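Local coordinates for pmbA-related protein (Thermotoga maritima, PDB 1VL4) that is probably a metallopeptidase of the PmbA/TldD type and a putative modulator of DNA gyrase, at residues L315-K327 and P332-V344. Numbering follows the deposited sequence.
Sequences LKTFLHNLKTARK and PTGNGFVGGIRPV
His320 and Asn321 run beside Asn335 and Gly336, with Asn321 CA only 4.1 Å from Gly336 CA, where the loop leading into helix 322-328 meets the short hairpin of strands 336-337 and 340-341. Both backbone polar groups of His320 are engaged. Its N donates to Thr333 OG1 (3.0 Å, N-H...O angle 157°), and its O takes a weak bond from Asn335 N and a hydrogen from a water that in turn accepts from Gly334 N. Thr333 holds OG1 between its own N and carbonyl carbon (chi1 56°), and from there the hydroxyl donates in plane to a lone pair of Asn335 OD1, 2.8 Å away. The Asn335 amide passes the link on: ND2 reaches Arg342 O at 2.8 Å, from above that carbonyl's plane, and also bonds Asp284, while OD1 has a second partner in Lys307. Replacing Asn335 by an alanine would remove the acceptor of the Thr333 hydroxyl and the side-chain donor to Arg342 O, and would probably let that hydroxyl turn away from His320 N and open a gap beside Leu319. The Leu319 side chain runs aslant the Asn335 amide, CD2 lying 3.6 Å from Asn335 OD1, and sends CD1 onto the Pro343 ring; Leu319 also touches Ile255 of helix 252-255. Ile341 CG2 meets Leu319 CB at 3.5 Å, whereas its other branch crosses the Asn321 side chain at about a right angle. That asparagine N-caps the helix: OD1 accepts from Thr324 N, Thr324 OG1 accepts from Asn321 N at 3.1 Å, and the two form a capping box. In the first turn of the helix, Leu322 CD2 and Ala325 CB rest against Pro332. Asn335, with OD1 and ND2 each holding two partners, thus acts as a second-shell residue fixing the hydroxyl that holds His320 N, while apolar packing by Leu319 and Ile341 completes the join between the helix's leading loop and the base of the hairpin.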
ATOM      1  N   LEU A 315      -9.408 -31.690  -4.702  1.00 12.90           N
ATOM      2  CA  LEU A 315      -8.155 -31.031  -4.398  1.00 13.15           C
ATOM      3  C   LEU A 315      -6.931 -31.995  -4.570  1.00 15.35           C
ATOM      4  O   LEU A 315      -6.768 -32.983  -3.831  1.00 12.93           O
ATOM      5  CB  LEU A 315      -8.191 -30.442  -2.984  1.00 13.51           C
ATOM      6  CG  LEU A 315      -6.929 -29.735  -2.505  1.00 16.01           C
ATOM      7  CD1 LEU A 315      -6.690 -28.413  -3.207  1.00 19.31           C
ATOM      8  CD2 LEU A 315      -6.977 -29.529  -0.976  1.00 12.57           C
ATOM      9  N   LYS A 316      -6.058 -31.650  -5.521  1.00 13.04           N
ATOM     10  CA  LYS A 316      -4.944 -32.493  -5.933  1.00 12.76           C
ATOM     11  C   LYS A 316      -3.657 -32.134  -5.276  1.00 15.04           C
ATOM     12  O   LYS A 316      -2.875 -33.013  -5.070  1.00 11.71           O
ATOM     13  CB  LYS A 316      -4.706 -32.440  -7.453  1.00 12.56           C
ATOM     14  CG  LYS A 316      -5.960 -32.669  -8.282  1.00 15.83           C
ATOM     15  CD  LYS A 316      -6.647 -33.999  -7.947  1.00 16.83           C
ATOM     16  CE  LYS A 316      -5.800 -35.172  -8.369  1.00 25.95           C
ATOM     17  NZ  LYS A 316      -6.586 -36.439  -8.443  1.00 24.33           N
ATOM     18  N   THR A 317      -3.382 -30.853  -5.032  1.00 15.08           N
ATOM     19  CA  THR A 317      -2.073 -30.470  -4.454  1.00 14.92           C
ATOM     20  C   THR A 317      -2.186 -29.108  -3.859  1.00 14.89           C
ATOM     21  O   THR A 317      -3.031 -28.325  -4.289  1.00 12.83           O
ATOM     22  CB  THR A 317      -0.934 -30.408  -5.550  1.00 19.00           C
ATOM     23  OG1 THR A 317       0.343 -30.070  -4.965  1.00 19.63           O
ATOM     24  CG2 THR A 317      -1.264 -29.384  -6.640  1.00 19.29           C
ATOM     25  N   PHE A 318      -1.304 -28.800  -2.906  1.00 11.36           N
ATOM     26  CA  PHE A 318      -1.036 -27.404  -2.563  1.00 13.75           C
ATOM     27  C   PHE A 318       0.129 -26.899  -3.417  1.00 14.48           C
ATOM     28  O   PHE A 318       0.805 -27.664  -4.098  1.00 15.41           O
ATOM     29  CB  PHE A 318      -0.724 -27.262  -1.072  1.00 12.36           C
ATOM     30  CG  PHE A 318      -1.833 -27.706  -0.191  1.00 17.16           C
ATOM     31  CD1 PHE A 318      -3.080 -27.077  -0.253  1.00 19.18           C
ATOM     32  CD2 PHE A 318      -1.660 -28.761   0.707  1.00 22.20           C
ATOM     33  CE1 PHE A 318      -4.126 -27.494   0.558  1.00 12.63           C
ATOM     34  CE2 PHE A 318      -2.722 -29.185   1.528  1.00 18.75           C
ATOM     35  CZ  PHE A 318      -3.938 -28.549   1.456  1.00 12.89           C
ATOM     36  N   LEU A 319       0.323 -25.603  -3.374  1.00 14.37           N
ATOM     37  CA  LEU A 319       1.458 -24.948  -3.977  1.00 14.38           C
ATOM     38  C   LEU A 319       2.592 -24.793  -2.932  1.00 15.46           C
ATOM     39  O   LEU A 319       2.348 -24.544  -1.759  1.00 14.41           O
ATOM     40  CB  LEU A 319       1.027 -23.585  -4.536  1.00 13.66           C
ATOM     41  CG  LEU A 319      -0.112 -23.679  -5.585  1.00 14.55           C
ATOM     42  CD1 LEU A 319      -0.371 -22.331  -6.180  1.00 15.48           C
ATOM     43  CD2 LEU A 319       0.196 -24.671  -6.677  1.00 18.59           C
ATOM     44  N   HIS A 320       3.822 -24.958  -3.400  1.00 14.82           N
ATOM     45  CA  HIS A 320       5.001 -25.024  -2.566  1.00 14.52           C
ATOM     46  C   HIS A 320       6.114 -24.034  -2.949  1.00 16.32           C
ATOM     47  O   HIS A 320       6.189 -23.543  -4.081  1.00 14.08           O
ATOM     48  CB  HIS A 320       5.594 -26.431  -2.638  1.00 15.60           C
ATOM     49  CG  HIS A 320       4.754 -27.475  -1.967  1.00 12.12           C
ATOM     50  ND1 HIS A 320       4.842 -27.741  -0.623  1.00 17.96           N
ATOM     51  CD2 HIS A 320       3.812 -28.310  -2.457  1.00 17.32           C
ATOM     52  CE1 HIS A 320       3.999 -28.715  -0.315  1.00 17.76           C
ATOM     53  NE2 HIS A 320       3.361 -29.074  -1.413  1.00 17.68           N
ATOM     54  N   ASN A 321       6.960 -23.779  -1.947  1.00 12.47           N
ATOM     55  CA  ASN A 321       8.291 -23.253  -2.130  1.00 12.90           C
ATOM     56  C   ASN A 321       9.283 -24.352  -1.734  1.00 16.07           C
ATOM     57  O   ASN A 321       8.871 -25.467  -1.412  1.00 17.44           O
ATOM     58  CB  ASN A 321       8.478 -21.931  -1.388  1.00 12.36           C
ATOM     59  CG  ASN A 321       8.253 -22.020   0.119  1.00  9.95           C
ATOM     60  OD1 ASN A 321       8.365 -23.084   0.753  1.00 16.34           O
ATOM     61  ND2 ASN A 321       7.997 -20.855   0.717  1.00 17.46           N
ATOM     62  N   LEU A 322      10.580 -24.077  -1.802  1.00 15.14           N
ATOM     63  CA  LEU A 322      11.571 -25.106  -1.515  1.00 15.40           C
ATOM     64  C   LEU A 322      11.425 -25.618  -0.072  1.00 16.34           C
ATOM     65  O   LEU A 322      11.510 -26.825   0.162  1.00 14.24           O
ATOM     66  CB  LEU A 322      12.995 -24.582  -1.762  1.00 15.72           C
ATOM     67  CG  LEU A 322      13.346 -24.288  -3.230  1.00 20.83           C
ATOM     68  CD1 LEU A 322      14.750 -23.683  -3.395  1.00 26.75           C
ATOM     69  CD2 LEU A 322      13.224 -25.547  -4.054  1.00 24.54           C
ATOM     70  N   LYS A 323      11.171 -24.706   0.867  1.00 15.90           N
ATOM     71  CA  LYS A 323      11.068 -25.056   2.288  1.00 16.66           C
ATOM     72  C   LYS A 323       9.901 -25.997   2.539  1.00 16.55           C
ATOM     73  O   LYS A 323      10.047 -27.004   3.237  1.00 16.85           O
ATOM     74  CB  LYS A 323      10.946 -23.768   3.109  1.00 16.72           C
ATOM     75  CG  LYS A 323      10.507 -23.909   4.566  1.00 25.24           C
ATOM     76  CD  LYS A 323      10.841 -22.646   5.352  1.00 24.47           C
ATOM     77  N   THR A 324       8.737 -25.717   1.951  1.00 15.30           N
ATOM     78  CA  THR A 324       7.559 -26.536   2.252  1.00 16.76           C
ATOM     79  C   THR A 324       7.656 -27.857   1.510  1.00 18.69           C
ATOM     80  O   THR A 324       7.303 -28.920   2.061  1.00 22.02           O
ATOM     81  CB  THR A 324       6.238 -25.822   1.918  1.00 15.52           C
ATOM     82  OG1 THR A 324       6.207 -25.566   0.532  1.00 12.23           O
ATOM     83  CG2 THR A 324       6.122 -24.526   2.633  1.00 15.25           C
ATOM     84  N   ALA A 325       8.174 -27.838   0.281  1.00 19.60           N
ATOM     85  CA  ALA A 325       8.402 -29.113  -0.415  1.00 19.80           C
ATOM     86  C   ALA A 325       9.361 -30.027   0.363  1.00 23.08           C
ATOM     87  O   ALA A 325       9.111 -31.233   0.521  1.00 25.20           O
ATOM     88  CB  ALA A 325       8.900 -28.876  -1.834  1.00 20.86           C
ATOM     89  N   ARG A 326      10.462 -29.464   0.854  1.00 23.46           N
ATOM     90  CA  ARG A 326      11.437 -30.254   1.574  1.00 25.90           C
ATOM     91  C   ARG A 326      10.764 -30.776   2.842  1.00 27.49           C
ATOM     92  O   ARG A 326      10.831 -31.961   3.094  1.00 28.64           O
ATOM     93  CB  ARG A 326      12.712 -29.440   1.859  1.00 28.09           C
ATOM     94  CG  ARG A 326      13.555 -29.868   3.069  1.00 31.50           C
ATOM     95  N   LYS A 327      10.082 -29.898   3.595  1.00 28.51           N
ATOM     96  CA  LYS A 327       9.349 -30.290   4.806  1.00 28.35           C
ATOM     97  C   LYS A 327       8.313 -31.368   4.565  1.00 29.88           C
ATOM     98  O   LYS A 327       8.242 -32.319   5.346  1.00 31.30           O
ATOM     99  CB  LYS A 327       8.664 -29.085   5.470  1.00 28.26           C
ATOM    100  N   PRO A 332       9.323 -29.733  -5.484  1.00 24.68           N
ATOM    101  CA  PRO A 332       8.972 -28.329  -5.606  1.00 22.92           C
ATOM    102  C   PRO A 332       8.037 -28.153  -6.809  1.00 20.23           C
ATOM    103  O   PRO A 332       8.208 -28.853  -7.815  1.00 18.41           O
ATOM    104  CB  PRO A 332      10.328 -27.648  -5.884  1.00 25.48           C
ATOM    105  CG  PRO A 332      11.375 -28.592  -5.377  1.00 27.15           C
ATOM    106  CD  PRO A 332      10.774 -29.960  -5.562  1.00 27.21           C
ATOM    107  N   THR A 333       7.063 -27.244  -6.688  1.00 19.01           N
ATOM    108  CA  THR A 333       6.084 -27.015  -7.720  1.00 16.27           C
ATOM    109  C   THR A 333       6.379 -25.745  -8.545  1.00 16.03           C
ATOM    110  O   THR A 333       5.689 -25.513  -9.526  1.00 14.76           O
ATOM    111  CB  THR A 333       4.694 -26.858  -7.127  1.00 16.89           C
ATOM    112  OG1 THR A 333       4.701 -25.806  -6.161  1.00 14.97           O
ATOM    113  CG2 THR A 333       4.203 -28.176  -6.470  1.00 18.19           C
ATOM    114  N   GLY A 334       7.351 -24.924  -8.130  1.00 11.55           N
ATOM    115  CA  GLY A 334       7.656 -23.680  -8.845  1.00 13.78           C
ATOM    116  C   GLY A 334       6.713 -22.513  -8.496  1.00 13.59           C
ATOM    117  O   GLY A 334       6.345 -21.728  -9.362  1.00 14.28           O
ATOM    118  N   ASN A 335       6.363 -22.402  -7.217  1.00 12.55           N
ATOM    119  CA  ASN A 335       5.460 -21.347  -6.728  1.00 12.94           C
ATOM    120  C   ASN A 335       6.058 -20.454  -5.627  1.00 12.98           C
ATOM    121  O   ASN A 335       5.328 -19.698  -4.967  1.00 11.82           O
ATOM    122  CB  ASN A 335       4.141 -22.015  -6.301  1.00  9.91           C
ATOM    123  CG  ASN A 335       3.427 -22.646  -7.491  1.00 11.82           C
ATOM    124  OD1 ASN A 335       3.521 -23.873  -7.746  1.00 13.91           O
ATOM    125  ND2 ASN A 335       2.751 -21.808  -8.258  1.00 13.40           N
ATOM    126  N   GLY A 336       7.397 -20.501  -5.471  1.00 12.37           N
ATOM    127  CA  GLY A 336       8.065 -19.787  -4.397  1.00 11.48           C
ATOM    128  C   GLY A 336       8.380 -18.393  -4.892  1.00 15.61           C
ATOM    129  O   GLY A 336       9.387 -18.176  -5.575  1.00 14.59           O
ATOM    130  N   PHE A 337       7.474 -17.465  -4.600  1.00 18.53           N
ATOM    131  CA  PHE A 337       7.634 -16.066  -4.996  1.00 19.85           C
ATOM    132  C   PHE A 337       7.826 -15.190  -3.756  1.00 21.38           C
ATOM    133  O   PHE A 337       7.469 -15.579  -2.634  1.00 20.63           O
ATOM    134  CB  PHE A 337       6.421 -15.600  -5.823  1.00 18.42           C
ATOM    135  CG  PHE A 337       6.340 -16.239  -7.166  1.00 11.19           C
ATOM    136  CD1 PHE A 337       7.056 -15.721  -8.222  1.00 12.56           C
ATOM    137  CD2 PHE A 337       5.536 -17.364  -7.397  1.00 15.63           C
ATOM    138  CE1 PHE A 337       6.991 -16.289  -9.450  1.00 13.59           C
ATOM    139  CE2 PHE A 337       5.512 -17.982  -8.657  1.00 13.80           C
ATOM    140  CZ  PHE A 337       6.181 -17.436  -9.683  1.00 16.22           C
ATOM    141  N   VAL A 338       8.464 -14.044  -3.951  1.00 22.72           N
ATOM    142  CA  VAL A 338       8.665 -13.106  -2.866  1.00 27.55           C
ATOM    143  C   VAL A 338       7.291 -12.655  -2.361  1.00 27.39           C
ATOM    144  O   VAL A 338       6.407 -12.289  -3.127  1.00 27.53           O
ATOM    145  CB  VAL A 338       9.531 -11.874  -3.303  1.00 31.15           C
ATOM    146  CG1 VAL A 338      10.905 -12.312  -3.865  1.00 33.78           C
ATOM    147  CG2 VAL A 338       8.812 -11.020  -4.334  1.00 38.44           C
ATOM    148  N   GLY A 339       7.065 -12.743  -1.082  1.00 27.35           N
ATOM    149  CA  GLY A 339       5.766 -12.285  -0.577  1.00 30.37           C
ATOM    150  C   GLY A 339       4.818 -13.413  -0.260  1.00 27.67           C
ATOM    151  O   GLY A 339       3.849 -13.235   0.475  1.00 30.18           O
ATOM    152  N   GLY A 340       5.108 -14.594  -0.776  1.00 25.38           N
ATOM    153  CA  GLY A 340       4.226 -15.696  -0.549  1.00 20.80           C
ATOM    154  C   GLY A 340       4.198 -16.654  -1.705  1.00 20.81           C
ATOM    155  O   GLY A 340       4.431 -16.275  -2.878  1.00 22.04           O
ATOM    156  N   ILE A 341       3.907 -17.901  -1.355  1.00 16.71           N
ATOM    157  CA  ILE A 341       3.608 -18.918  -2.346  1.00 16.45           C
ATOM    158  C   ILE A 341       2.371 -18.476  -3.137  1.00 17.02           C
ATOM    159  O   ILE A 341       1.328 -18.154  -2.562  1.00 14.18           O
ATOM    160  CB  ILE A 341       3.368 -20.279  -1.660  1.00 14.45           C
ATOM    161  CG1 ILE A 341       4.670 -20.736  -0.975  1.00 14.97           C
ATOM    162  CG2 ILE A 341       2.859 -21.279  -2.639  1.00 12.67           C
ATOM    163  CD1 ILE A 341       4.494 -21.816   0.047  1.00 13.58           C
ATOM    164  N   ARG A 342       2.489 -18.438  -4.453  1.00 15.70           N
ATOM    165  CA  ARG A 342       1.335 -18.153  -5.275  1.00 20.65           C
ATOM    166  C   ARG A 342       1.366 -18.858  -6.631  1.00 16.05           C
ATOM    167  O   ARG A 342       2.406 -19.249  -7.106  1.00 13.01           O
ATOM    168  CB  ARG A 342       1.129 -16.634  -5.459  1.00 20.84           C
ATOM    169  CG  ARG A 342       2.143 -15.969  -6.346  1.00 33.24           C
ATOM    170  CD  ARG A 342       1.777 -14.503  -6.717  1.00 34.28           C
ATOM    171  NE  ARG A 342       2.932 -13.767  -7.255  1.00 37.57           N
ATOM    172  CZ  ARG A 342       3.435 -13.891  -8.484  1.00 37.90           C
ATOM    173  NH1 ARG A 342       2.907 -14.742  -9.388  1.00 38.71           N
ATOM    174  NH2 ARG A 342       4.495 -13.157  -8.807  1.00 31.93           N
ATOM    175  N   PRO A 343       0.186 -19.012  -7.240  1.00 15.11           N
ATOM    176  CA  PRO A 343       0.080 -19.483  -8.605  1.00 18.07           C
ATOM    177  C   PRO A 343       0.632 -18.442  -9.556  1.00 14.32           C
ATOM    178  O   PRO A 343       0.790 -17.277  -9.177  1.00 13.13           O
ATOM    179  CB  PRO A 343      -1.454 -19.646  -8.826  1.00 18.15           C
ATOM    180  CG  PRO A 343      -2.091 -18.867  -7.816  1.00 20.79           C
ATOM    181  CD  PRO A 343      -1.130 -18.633  -6.680  1.00 14.68           C
ATOM    182  N   VAL A 344       0.914 -18.856 -10.778  1.00 14.08           N
ATOM    183  CA  VAL A 344       1.385 -17.919 -11.789  1.00 16.16           C
ATOM    184  C   VAL A 344       0.112 -17.353 -12.454  1.00 14.52           C
ATOM    185  O   VAL A 344      -0.192 -16.190 -12.304  1.00 18.55           O
ATOM    186  CB  VAL A 344       2.365 -18.601 -12.791  1.00 13.27           C
ATOM    187  CG1 VAL A 344       2.780 -17.644 -13.860  1.00 17.61           C
ATOM    188  CG2 VAL A 344       3.633 -19.137 -12.033  1.00 17.42           C
TER
HETATM  189  O   HOH W   1       8.360 -24.681  -5.370  1.00  9.98           O